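Local coordinates for protein aspartokinase (Synechocystis, PDB 3L76) that probably phosphorylates the beta-carboxyl group of L-aspartate with ATP, an early step toward lysine and threonine, and binds both of these amino acids in its ACT domains, at residues A372-K377 and S413-V418; L337-Y340 and Q345-E348; I180-P185 and A583-F588; Q504-L509 and A519-N524. All coordinates share one frame; numbering follows the deposited sequence.

Interaction 1: residues A372-K377 and S413-V418; sequences AAKMFK and SNAFGV
Lys374 and the Phe416 ring lie alongside and point opposite ways where helix 371-381 meets the end of helix 405-415. The closer packing is round the ring. With CG anti to the backbone N (chi1 -180°) and the chain extended beyond it, the lysine methylenes run across one ring face, CD reaching Phe416 CE2 at 3.7 Å and CE standing above the rim. Buried Met375 meets the edge instead, its backbone N in the ring plane and 3.8 Å from Phe416 CZ; the thioether turns away toward Val396 and Cys398 of strand 395-401. The outer side is looser and partly exposed. There Lys374 NZ donates a 2.8 Å hydrogen bond to Ala415 O from above the carbonyl plane, and makes an off-centre cation-pi contact with the Phe416 ring, 4.3 Å from its centroid. The ammonium is thus held by a helix-end carbonyl and an aromatic face together. One residue after Phe416, exposed Gly417 ends the helix in a Schellman motif. Ala372 N, on the first helix, hydrogen-bonds the carboxylate of a bound lysine, and the two helices are the pair that an ACT domain packs on one side of its antiparallel sheet.

Interaction 2: residues L337-Y340 and Q345-E348; sequences LRSY and QEAE
Arg338 and Glu346 both set CG beside the backbone N and anti to the carbonyl carbon (chi1 -52° and -57°), and both then run on extended, so that each side chain reaches across to the backbone of the other segment. The arginine passes aslant over the glutamate and brings its guanidinium to two successive carbonyls: NE donates to Glu346 O at 2.8 Å, and NH2 to Ala347 O at 2.7 Å. Both acceptors lie near the guanidinium edge, somewhat tilted from its plane. The third nitrogen, NH1, is tied to Pro341 O, which leaves the group fixed against rotation. This exchange bridges the link between helix 323-333 and strand 348-361, the step from second helix to last strand in the beta-alpha-beta-beta-alpha-beta order of the first ACT domain. At the strand's start Ala347 and Glu348 both face Leu276 in a G1 beta bulge, Ala347 taking the positive phi. The Glu346 carboxylate, going the other way, is caught by Ser339 alone among the two segments: OE2 accepts from Ser339 N at 2.7 Å and OE1 from Ser339 OG at 2.7 Å, each through its syn lone pair. Guanidinium and carboxylate planes stand 70° apart, and Arg338 NE is 5.6 Å from Glu346 OE2, so the opposite charges probably attract each other without pairing directly. On the buried side Leu337 CB lies 4.4 Å from Ala347 CB, and both side chains rest on Leu275 of strand 271-279.

Interaction 3: residues I180-P185 and A583-F588; sequences ILTTDP and AAHSAF
His585 projects from helix 577-587 of the last ACT domain toward Thr182 and Thr183, in a loop of the amino acid kinase domain, so this buried contact joins the regulatory and kinase parts of one chain. The imidazole sits out from the helix with CG anti to the backbone N (chi1 -159°) and presents its NE2-CD2 end to the loop. The two threonines meet that end differently. Thr182 crosses the histidine at about a right angle and places OG1 in the ring plane, 2.8 Å from His585 NE2; the two share a hydrogen bond in which either could be the donor. Thr182 OG1 is also hydrogen-bonded to Gln192 N, so a second residue of the kinase domain helps to position the hydroxyl that meets the ring. Thr183 comes in obliquely with its methyl, CG2 lying 3.4 Å from His585 CD2 and 3.7 Å from His585 NE2. One ring end is therefore held by a polar group and an apolar one side by side. Val188 of the kinase domain, Val438 of strand 437-453 and Leu590 also touch the imidazole, so it is packed from several parts of the fold. The torsion that brings the methyl of Thr183 to the ring (chi1 -164°) turns its hydroxyl elsewhere, and Thr183 OG1 hydrogen-bonds Val438 O.

Interaction 4: residues Q504-L509 and A519-N524; sequences QAEAIL and AAIVVN
Leu509 N is shared by two carbonyls of its own helix, donating to Ala505 O at 3.1 Å and more weakly to Glu506 O at 3.2 Å. Ile521 CD1 of the strand comes to 3.8 Å from this second oxygen, Glu506 O. Ile521 is the strand residue that meets the helix on two branches: CG1 stands beside the backbone N (chi1 -67°) and carries CD1 to the helix backbone, while CG2, anti to the backbone N, lies 3.9 Å from Glu506 CG. Helix 504-509 and strand 520-524 run antiparallel, at 176°, with their axes 9.4 Å apart, as expected of the second helix of an ACT domain lying on the sheet beside the strand that follows it. Strand 437-453 flanks 520-524, and its Ile447 touches Ile521, Val523 and Ala505, while Leu509 leans on Leu462 of the neighbouring helix 458-468. Further along, partly exposed Glu506 extends over Val523 and crosses it at about a right angle. Val523 CG1 is almost equally far from the carboxylate atoms, 3.8 Å from Glu506 OE1 and 3.9 Å from Glu506 OE2, so the methyl packs against the acid group as a whole.

In the fold
Along the chain interactions 2, 1 and 4 follow one another, and interaction 3 spans them all, tying the kinase loop 180-185 to helix 577-587 near the C-terminus. Interaction 4 sets the second helix of the third ACT domain on its last strand, and interaction 2 lies in the loop joining the corresponding elements of the first, yet their centres are 32 Å apart; interaction 1 joins the two helices of the second. Interactions 1 and 4 come nearest, with closest atoms about 10 Å apart, and helix 458-468 touches both. Interactions 1 and 3 lie on opposite sides of the chain's centre. Three contacts thus lie within single ACT units, and the fourth fastens the regulatory part to the kinase domain.

Interaction 1: residues A372-K377 and S413-V418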
loop_
_atom_site.group_PDB
_atom_site.type_symbol
_atom_site.label_atom_id
_atom_site.label_comp_id
_atom_site.label_asym_id
_atom_site.label_seq_id
_atom_site.Cartn_x
_atom_site.Cartn_y
_atom_site.Cartn_z
ATOM N N ALA A 372 -35.744 -8.038 -0.400
ATOM C CA ALA A 372 -37.126 -8.466 -0.284
ATOM C C ALA A 372 -38.020 -7.541 -1.101
ATOM O O ALA A 372 -38.923 -7.983 -1.832
ATOM C CB ALA A 372 -37.542 -8.493 1.182
ATOM N N ALA A 373 -37.732 -6.249 -1.003
ATOM C CA ALA A 373 -38.525 -5.231 -1.678
ATOM C C ALA A 373 -38.502 -5.423 -3.190
ATOM O O ALA A 373 -39.518 -5.268 -3.877
ATOM C CB ALA A 373 -38.018 -3.857 -1.311
ATOM N N LYS A 374 -37.331 -5.758 -3.713
ATOM C CA LYS A 374 -37.199 -5.976 -5.142
ATOM C C LYS A 374 -37.919 -7.249 -5.589
ATOM O O LYS A 374 -38.488 -7.299 -6.670
ATOM C CB LYS A 374 -35.729 -6.016 -5.543
ATOM C CG LYS A 374 -35.530 -6.238 -7.027
ATOM C CD LYS A 374 -34.063 -6.292 -7.361
ATOM C CE LYS A 374 -33.834 -6.581 -8.839
ATOM N NZ LYS A 374 -32.454 -7.102 -9.046
ATOM N N MET A 375 -37.903 -8.278 -4.753
ATOM C CA MET A 375 -38.727 -9.448 -5.033
ATOM C C MET A 375 -40.198 -9.062 -5.191
ATOM O O MET A 375 -40.825 -9.355 -6.211
ATOM C CB MET A 375 -38.593 -10.490 -3.938
ATOM C CG MET A 375 -39.325 -11.772 -4.265
ATOM S SD MET A 375 -39.335 -12.911 -2.878
ATOM C CE MET A 375 -40.019 -14.340 -3.692
ATOM N N PHE A 376 -40.735 -8.387 -4.181
ATOM C CA PHE A 376 -42.141 -7.945 -4.185
ATOM C C PHE A 376 -42.495 -7.046 -5.363
ATOM O O PHE A 376 -43.562 -7.189 -5.954
ATOM C CB PHE A 376 -42.503 -7.250 -2.860
ATOM C CG PHE A 376 -42.153 -8.064 -1.622
ATOM C CD1 PHE A 376 -42.017 -9.455 -1.691
ATOM C CD2 PHE A 376 -41.957 -7.442 -0.399
ATOM C CE1 PHE A 376 -41.698 -10.205 -0.553
ATOM C CE2 PHE A 376 -41.634 -8.173 0.749
ATOM C CZ PHE A 376 -41.507 -9.548 0.682
ATOM N N LYS A 377 -41.600 -6.128 -5.717
ATOM C CA LYS A 377 -41.829 -5.251 -6.868
ATOM C C LYS A 377 -41.881 -6.049 -8.174
ATOM O O LYS A 377 -42.761 -5.841 -9.005
ATOM C CB LYS A 377 -40.742 -4.176 -6.958
ATOM C CG LYS A 377 -40.833 -3.288 -8.198
ATOM C CD LYS A 377 -39.507 -2.559 -8.479
ATOM C CE LYS A 377 -39.506 -1.859 -9.843
ATOM N NZ LYS A 377 -40.554 -0.801 -9.949
ATOM N N SER A 413 -36.388 -14.626 -12.263
ATOM C CA SER A 413 -35.214 -15.131 -12.951
ATOM C C SER A 413 -34.490 -13.986 -13.685
ATOM O O SER A 413 -33.273 -13.818 -13.541
ATOM C CB SER A 413 -35.635 -16.258 -13.910
ATOM O OG SER A 413 -34.513 -16.778 -14.592
ATOM N N ASN A 414 -35.251 -13.189 -14.435
ATOM C CA ASN A 414 -34.735 -11.995 -15.138
ATOM C C ASN A 414 -34.256 -10.879 -14.232
ATOM O O ASN A 414 -33.185 -10.335 -14.433
ATOM C CB ASN A 414 -35.801 -11.392 -16.052
ATOM C CG ASN A 414 -35.721 -11.904 -17.471
ATOM O OD1 ASN A 414 -34.985 -12.843 -17.769
ATOM N ND2 ASN A 414 -36.484 -11.283 -18.360
ATOM N N ALA A 415 -35.065 -10.507 -13.252
ATOM C CA ALA A 415 -34.721 -9.372 -12.408
ATOM C C ALA A 415 -33.462 -9.601 -11.585
ATOM O O ALA A 415 -32.720 -8.673 -11.326
ATOM C CB ALA A 415 -35.869 -8.998 -11.493
ATOM N N PHE A 416 -33.222 -10.832 -11.166
ATOM C CA PHE A 416 -32.045 -11.115 -10.358
ATOM C C PHE A 416 -30.919 -11.800 -11.152
ATOM O O PHE A 416 -29.905 -12.196 -10.580
ATOM C CB PHE A 416 -32.425 -11.971 -9.155
ATOM C CG PHE A 416 -33.256 -11.259 -8.146
ATOM C CD1 PHE A 416 -34.643 -11.435 -8.102
ATOM C CD2 PHE A 416 -32.659 -10.421 -7.225
ATOM C CE1 PHE A 416 -35.405 -10.771 -7.157
ATOM C CE2 PHE A 416 -33.422 -9.747 -6.278
ATOM C CZ PHE A 416 -34.795 -9.923 -6.241
ATOM N N GLY A 417 -31.114 -11.957 -12.457
ATOM C CA GLY A 417 -30.120 -12.584 -13.313
ATOM C C GLY A 417 -29.638 -13.963 -12.896
ATOM O O GLY A 417 -28.461 -14.278 -13.058
ATOM N N VAL A 418 -30.543 -14.796 -12.388
ATOM C CA VAL A 418 -30.186 -16.165 -12.009
ATOM C C VAL A 418 -31.102 -17.207 -12.681
ATOM O O VAL A 418 -32.102 -16.866 -13.286
ATOM C CB VAL A 418 -30.227 -16.319 -10.499
ATOM C CG1 VAL A 418 -29.496 -15.157 -9.861
ATOM C CG2 VAL A 418 -31.665 -16.348 -10.028
#

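Interaction 2: residues L337-Y340 and Q345-E348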
loop_
_atom_site.group_PDB
_atom_site.type_symbol
_atom_site.label_atom_id
_atom_site.label_comp_id
_atom_site.label_asym_id
_atom_site.label_seq_id
_atom_site.Cartn_x
_atom_site.Cartn_y
_atom_site.Cartn_z
ATOM N N LEU A 337 -59.115 -27.269 21.055
ATOM C CA LEU A 337 -58.551 -25.937 21.302
ATOM C C LEU A 337 -59.633 -24.897 21.619
ATOM O O LEU A 337 -59.345 -23.707 21.707
ATOM C CB LEU A 337 -57.732 -25.466 20.096
ATOM C CG LEU A 337 -56.241 -25.769 19.889
ATOM C CD1 LEU A 337 -55.704 -26.854 20.797
ATOM C CD2 LEU A 337 -55.959 -26.096 18.424
ATOM N N ARG A 338 -60.872 -25.349 21.792
ATOM C CA ARG A 338 -62.006 -24.432 21.969
ATOM C C ARG A 338 -62.520 -24.290 23.414
ATOM O O ARG A 338 -62.112 -25.014 24.312
ATOM C CB ARG A 338 -63.171 -24.836 21.048
ATOM C CG ARG A 338 -62.779 -25.009 19.591
ATOM C CD ARG A 338 -64.005 -25.217 18.721
ATOM N NE ARG A 338 -63.670 -25.310 17.302
ATOM C CZ ARG A 338 -64.059 -26.292 16.488
ATOM N NH1 ARG A 338 -64.802 -27.308 16.928
ATOM N NH2 ARG A 338 -63.700 -26.260 15.216
ATOM N N SER A 339 -63.413 -23.329 23.617
ATOM C CA SER A 339 -64.172 -23.211 24.853
ATOM C C SER A 339 -64.831 -24.545 25.152
ATOM O O SER A 339 -64.412 -25.254 26.049
ATOM C CB SER A 339 -65.262 -22.151 24.701
ATOM O OG SER A 339 -64.697 -20.919 24.323
ATOM N N TYR A 340 -65.897 -24.857 24.418
ATOM C CA TYR A 340 -66.439 -26.213 24.381
ATOM C C TYR A 340 -66.224 -26.746 22.972
ATOM O O TYR A 340 -66.174 -25.964 22.024
ATOM C CB TYR A 340 -67.927 -26.274 24.813
ATOM C CG TYR A 340 -68.874 -25.234 24.219
ATOM C CD1 TYR A 340 -69.936 -25.623 23.391
ATOM C CD2 TYR A 340 -68.748 -23.880 24.525
ATOM C CE1 TYR A 340 -70.829 -24.686 22.854
ATOM C CE2 TYR A 340 -69.637 -22.927 23.998
ATOM C CZ TYR A 340 -70.674 -23.334 23.166
ATOM O OH TYR A 340 -71.555 -22.386 22.663
ATOM N N GLN A 345 -67.092 -19.749 16.216
ATOM C CA GLN A 345 -66.082 -18.683 16.126
ATOM C C GLN A 345 -64.711 -19.027 16.705
ATOM O O GLN A 345 -63.993 -18.131 17.137
ATOM C CB GLN A 345 -66.569 -17.408 16.813
ATOM C CG GLN A 345 -67.859 -16.822 16.265
ATOM C CD GLN A 345 -68.421 -15.758 17.188
ATOM O OE1 GLN A 345 -67.911 -15.560 18.287
ATOM N NE2 GLN A 345 -69.475 -15.078 16.754
ATOM N N GLU A 346 -64.353 -20.306 16.713
ATOM C CA GLU A 346 -63.093 -20.745 17.297
ATOM C C GLU A 346 -62.459 -21.880 16.515
ATOM O O GLU A 346 -63.125 -22.850 16.172
ATOM C CB GLU A 346 -63.310 -21.221 18.732
ATOM C CG GLU A 346 -63.920 -20.185 19.614
ATOM C CD GLU A 346 -64.111 -20.666 21.036
ATOM O OE1 GLU A 346 -64.951 -20.069 21.734
ATOM O OE2 GLU A 346 -63.438 -21.632 21.455
ATOM N N ALA A 347 -61.163 -21.761 16.252
ATOM C CA ALA A 347 -60.400 -22.851 15.663
ATOM C C ALA A 347 -61.120 -23.527 14.487
ATOM O O ALA A 347 -61.556 -24.666 14.593
ATOM C CB ALA A 347 -60.074 -23.865 16.735
ATOM N N GLU A 348 -61.235 -22.813 13.374
ATOM C CA GLU A 348 -61.922 -23.280 12.173
ATOM C C GLU A 348 -60.860 -23.600 11.128
ATOM O O GLU A 348 -59.840 -22.915 11.049
ATOM C CB GLU A 348 -62.884 -22.192 11.685
ATOM C CG GLU A 348 -63.243 -22.225 10.207
ATOM C CD GLU A 348 -63.788 -20.890 9.712
ATOM O OE1 GLU A 348 -64.226 -20.830 8.541
ATOM O OE2 GLU A 348 -63.768 -19.907 10.493
#

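Interaction 3: residues I180-P185 and A583-F588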
loop_
_atom_site.group_PDB
_atom_site.type_symbol
_atom_site.label_atom_id
_atom_site.label_comp_id
_atom_site.label_asym_id
_atom_site.label_seq_id
_atom_site.Cartn_x
_atom_site.Cartn_y
_atom_site.Cartn_z
ATOM N N ILE A 180 -17.072 -24.096 14.605
ATOM C CA ILE A 180 -18.442 -23.639 14.799
ATOM C C ILE A 180 -19.095 -24.360 15.972
ATOM O O ILE A 180 -19.070 -25.589 16.045
ATOM C CB ILE A 180 -19.285 -23.888 13.555
ATOM C CG1 ILE A 180 -18.531 -23.440 12.307
ATOM C CG2 ILE A 180 -20.624 -23.173 13.667
ATOM C CD1 ILE A 180 -18.211 -21.963 12.282
ATOM N N LEU A 181 -19.681 -23.595 16.887
ATOM C CA LEU A 181 -20.392 -24.188 18.019
ATOM C C LEU A 181 -21.881 -24.389 17.723
ATOM O O LEU A 181 -22.415 -23.806 16.784
ATOM C CB LEU A 181 -20.201 -23.335 19.272
ATOM C CG LEU A 181 -18.729 -23.153 19.663
ATOM C CD1 LEU A 181 -18.539 -22.092 20.745
ATOM C CD2 LEU A 181 -18.146 -24.474 20.100
ATOM N N THR A 182 -22.535 -25.233 18.521
ATOM C CA THR A 182 -23.963 -25.519 18.369
ATOM C C THR A 182 -24.827 -24.319 18.721
ATOM O O THR A 182 -25.970 -24.204 18.265
ATOM C CB THR A 182 -24.409 -26.696 19.242
ATOM O OG1 THR A 182 -23.881 -26.535 20.564
ATOM C CG2 THR A 182 -23.929 -28.006 18.652
ATOM N N THR A 183 -24.284 -23.434 19.547
ATOM C CA THR A 183 -24.966 -22.187 19.852
ATOM C C THR A 183 -24.026 -21.207 20.540
ATOM O O THR A 183 -22.824 -21.456 20.640
ATOM C CB THR A 183 -26.228 -22.412 20.705
ATOM O OG1 THR A 183 -27.044 -21.242 20.650
ATOM C CG2 THR A 183 -25.859 -22.703 22.145
ATOM N N ASP A 184 -24.581 -20.086 20.989
ATOM C CA ASP A 184 -23.810 -19.043 21.650
ATOM C C ASP A 184 -23.449 -19.441 23.071
ATOM O O ASP A 184 -24.312 -19.460 23.946
ATOM C CB ASP A 184 -24.604 -17.740 21.668
ATOM C CG ASP A 184 -23.910 -16.642 22.448
ATOM O OD1 ASP A 184 -24.544 -15.598 22.703
ATOM O OD2 ASP A 184 -22.734 -16.821 22.808
ATOM N N PRO A 185 -22.158 -19.725 23.307
ATOM C CA PRO A 185 -21.626 -20.210 24.589
ATOM C C PRO A 185 -21.984 -19.262 25.720
ATOM O O PRO A 185 -22.200 -19.691 26.851
ATOM C CB PRO A 185 -20.110 -20.171 24.382
ATOM C CG PRO A 185 -19.909 -20.095 22.933
ATOM C CD PRO A 185 -21.084 -19.376 22.367
ATOM N N ALA A 583 -33.964 -24.009 26.222
ATOM C CA ALA A 583 -34.953 -25.052 25.969
ATOM C C ALA A 583 -34.729 -25.739 24.625
ATOM O O ALA A 583 -34.759 -26.968 24.539
ATOM C CB ALA A 583 -36.363 -24.477 26.047
ATOM N N ALA A 584 -34.520 -24.943 23.578
ATOM C CA ALA A 584 -34.239 -25.479 22.244
ATOM C C ALA A 584 -32.955 -26.308 22.200
ATOM O O ALA A 584 -32.908 -27.358 21.563
ATOM C CB ALA A 584 -34.177 -24.352 21.205
ATOM N N HIS A 585 -31.909 -25.833 22.869
ATOM C CA HIS A 585 -30.622 -26.537 22.881
ATOM C C HIS A 585 -30.729 -27.877 23.603
ATOM O O HIS A 585 -30.095 -28.856 23.209
ATOM C CB HIS A 585 -29.527 -25.673 23.520
ATOM C CG HIS A 585 -28.129 -26.078 23.147
ATOM N ND1 HIS A 585 -27.372 -26.943 23.909
ATOM C CD2 HIS A 585 -27.349 -25.724 22.096
ATOM C CE1 HIS A 585 -26.189 -27.107 23.342
ATOM N NE2 HIS A 585 -26.150 -26.380 22.240
ATOM N N SER A 586 -31.537 -27.914 24.659
ATOM C CA SER A 586 -31.760 -29.146 25.407
ATOM C C SER A 586 -32.729 -30.077 24.693
ATOM O O SER A 586 -32.547 -31.291 24.689
ATOM C CB SER A 586 -32.277 -28.839 26.811
ATOM O OG SER A 586 -31.339 -28.069 27.540
ATOM N N ALA A 587 -33.765 -29.505 24.095
ATOM C CA ALA A 587 -34.759 -30.301 23.383
ATOM C C ALA A 587 -34.115 -31.182 22.323
ATOM O O ALA A 587 -34.545 -32.306 22.102
ATOM C CB ALA A 587 -35.813 -29.404 22.759
ATOM N N PHE A 588 -33.075 -30.683 21.672
ATOM C CA PHE A 588 -32.476 -31.432 20.577
ATOM C C PHE A 588 -31.130 -32.077 20.929
ATOM O O PHE A 588 -30.360 -32.454 20.048
ATOM C CB PHE A 588 -32.408 -30.564 19.316
ATOM C CG PHE A 588 -33.773 -30.195 18.766
ATOM C CD1 PHE A 588 -34.530 -31.123 18.057
ATOM C CD2 PHE A 588 -34.303 -28.927 18.967
ATOM C CE1 PHE A 588 -35.781 -30.793 17.554
ATOM C CE2 PHE A 588 -35.560 -28.593 18.472
ATOM C CZ PHE A 588 -36.297 -29.526 17.763
#

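Interaction 4: residues Q504-L509 and A519-N524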
loop_
_atom_site.group_PDB
_atom_site.type_symbol
_atom_site.label_atom_id
_atom_site.label_comp_id
_atom_site.label_asym_id
_atom_site.label_seq_id
_atom_site.Cartn_x
_atom_site.Cartn_y
_atom_site.Cartn_z
ATOM N N GLN A 504 -37.497 5.276 12.909
ATOM C CA GLN A 504 -37.472 5.746 11.531
ATOM C C GLN A 504 -38.376 4.895 10.639
ATOM O O GLN A 504 -39.076 5.413 9.775
ATOM C CB GLN A 504 -36.055 5.783 10.986
ATOM C CG GLN A 504 -35.928 6.562 9.680
ATOM C CD GLN A 504 -34.595 6.330 8.977
ATOM O OE1 GLN A 504 -33.722 5.621 9.481
ATOM N NE2 GLN A 504 -34.442 6.922 7.804
ATOM N N ALA A 505 -38.374 3.587 10.863
ATOM C CA ALA A 505 -39.253 2.700 10.115
ATOM C C ALA A 505 -40.723 3.082 10.285
ATOM O O ALA A 505 -41.449 3.253 9.307
ATOM C CB ALA A 505 -39.022 1.261 10.525
ATOM N N GLU A 506 -41.161 3.207 11.532
ATOM C CA GLU A 506 -42.535 3.609 11.816
ATOM C C GLU A 506 -42.851 4.937 11.139
ATOM O O GLU A 506 -43.886 5.110 10.498
ATOM C CB GLU A 506 -42.737 3.719 13.321
ATOM C CG GLU A 506 -44.091 4.235 13.731
ATOM C CD GLU A 506 -44.262 4.286 15.243
ATOM O OE1 GLU A 506 -45.380 4.002 15.720
ATOM O OE2 GLU A 506 -43.284 4.607 15.953
ATOM N N ALA A 507 -41.921 5.867 11.267
ATOM C CA ALA A 507 -42.059 7.198 10.706
ATOM C C ALA A 507 -42.175 7.198 9.189
ATOM O O ALA A 507 -42.843 8.055 8.620
ATOM C CB ALA A 507 -40.898 8.066 11.146
ATOM N N ILE A 508 -41.501 6.256 8.534
ATOM C CA ILE A 508 -41.559 6.142 7.079
ATOM C C ILE A 508 -42.912 5.579 6.614
ATOM O O ILE A 508 -43.499 6.046 5.647
ATOM C CB ILE A 508 -40.424 5.254 6.553
ATOM C CG1 ILE A 508 -39.071 5.867 6.910
ATOM C CG2 ILE A 508 -40.553 5.023 5.037
ATOM C CD1 ILE A 508 -37.913 4.908 6.802
ATOM N N LEU A 509 -43.419 4.588 7.330
ATOM C CA LEU A 509 -44.631 3.898 6.903
ATOM C C LEU A 509 -45.950 4.622 7.224
ATOM O O LEU A 509 -46.934 4.448 6.503
ATOM C CB LEU A 509 -44.666 2.468 7.466
ATOM C CG LEU A 509 -43.519 1.516 7.111
ATOM C CD1 LEU A 509 -43.628 0.236 7.910
ATOM C CD2 LEU A 509 -43.489 1.234 5.614
ATOM N N ALA A 519 -56.032 0.696 8.498
ATOM C CA ALA A 519 -54.622 0.358 8.552
ATOM C C ALA A 519 -54.014 0.941 9.824
ATOM O O ALA A 519 -54.556 1.858 10.415
ATOM C CB ALA A 519 -53.898 0.862 7.316
ATOM N N ALA A 520 -52.884 0.406 10.249
ATOM C CA ALA A 520 -52.264 0.875 11.474
ATOM C C ALA A 520 -50.859 0.326 11.597
ATOM O O ALA A 520 -50.554 -0.728 11.040
ATOM C CB ALA A 520 -53.094 0.458 12.670
ATOM N N ILE A 521 -50.010 1.042 12.329
ATOM C CA ILE A 521 -48.644 0.598 12.572
ATOM C C ILE A 521 -48.436 0.449 14.057
ATOM O O ILE A 521 -48.692 1.375 14.812
ATOM C CB ILE A 521 -47.599 1.583 12.018
ATOM C CG1 ILE A 521 -47.661 1.619 10.500
ATOM C CG2 ILE A 521 -46.187 1.180 12.452
ATOM C CD1 ILE A 521 -46.675 2.549 9.914
ATOM N N VAL A 522 -47.976 -0.723 14.471
ATOM C CA VAL A 522 -47.717 -0.978 15.871
ATOM C C VAL A 522 -46.350 -1.622 16.042
ATOM O O VAL A 522 -46.042 -2.622 15.403
ATOM C CB VAL A 522 -48.824 -1.850 16.512
ATOM C CG1 VAL A 522 -49.276 -2.957 15.560
ATOM C CG2 VAL A 522 -48.343 -2.428 17.837
ATOM N N VAL A 523 -45.526 -1.032 16.897
ATOM C CA VAL A 523 -44.219 -1.602 17.176
ATOM C C VAL A 523 -44.139 -2.208 18.570
ATOM O O VAL A 523 -44.740 -1.707 19.509
ATOM C CB VAL A 523 -43.076 -0.595 16.923
ATOM C CG1 VAL A 523 -43.633 0.758 16.587
ATOM C CG2 VAL A 523 -42.128 -0.539 18.095
ATOM N N ASN A 524 -43.423 -3.322 18.668
ATOM C CA ASN A 524 -43.192 -4.020 19.920
ATOM C C ASN A 524 -41.713 -4.358 20.005
ATOM O O ASN A 524 -41.229 -5.228 19.290
ATOM C CB ASN A 524 -44.039 -5.290 19.990
ATOM C CG ASN A 524 -43.713 -6.157 21.196
ATOM O OD1 ASN A 524 -43.032 -5.728 22.120
ATOM N ND2 ASN A 524 -44.201 -7.386 21.187
#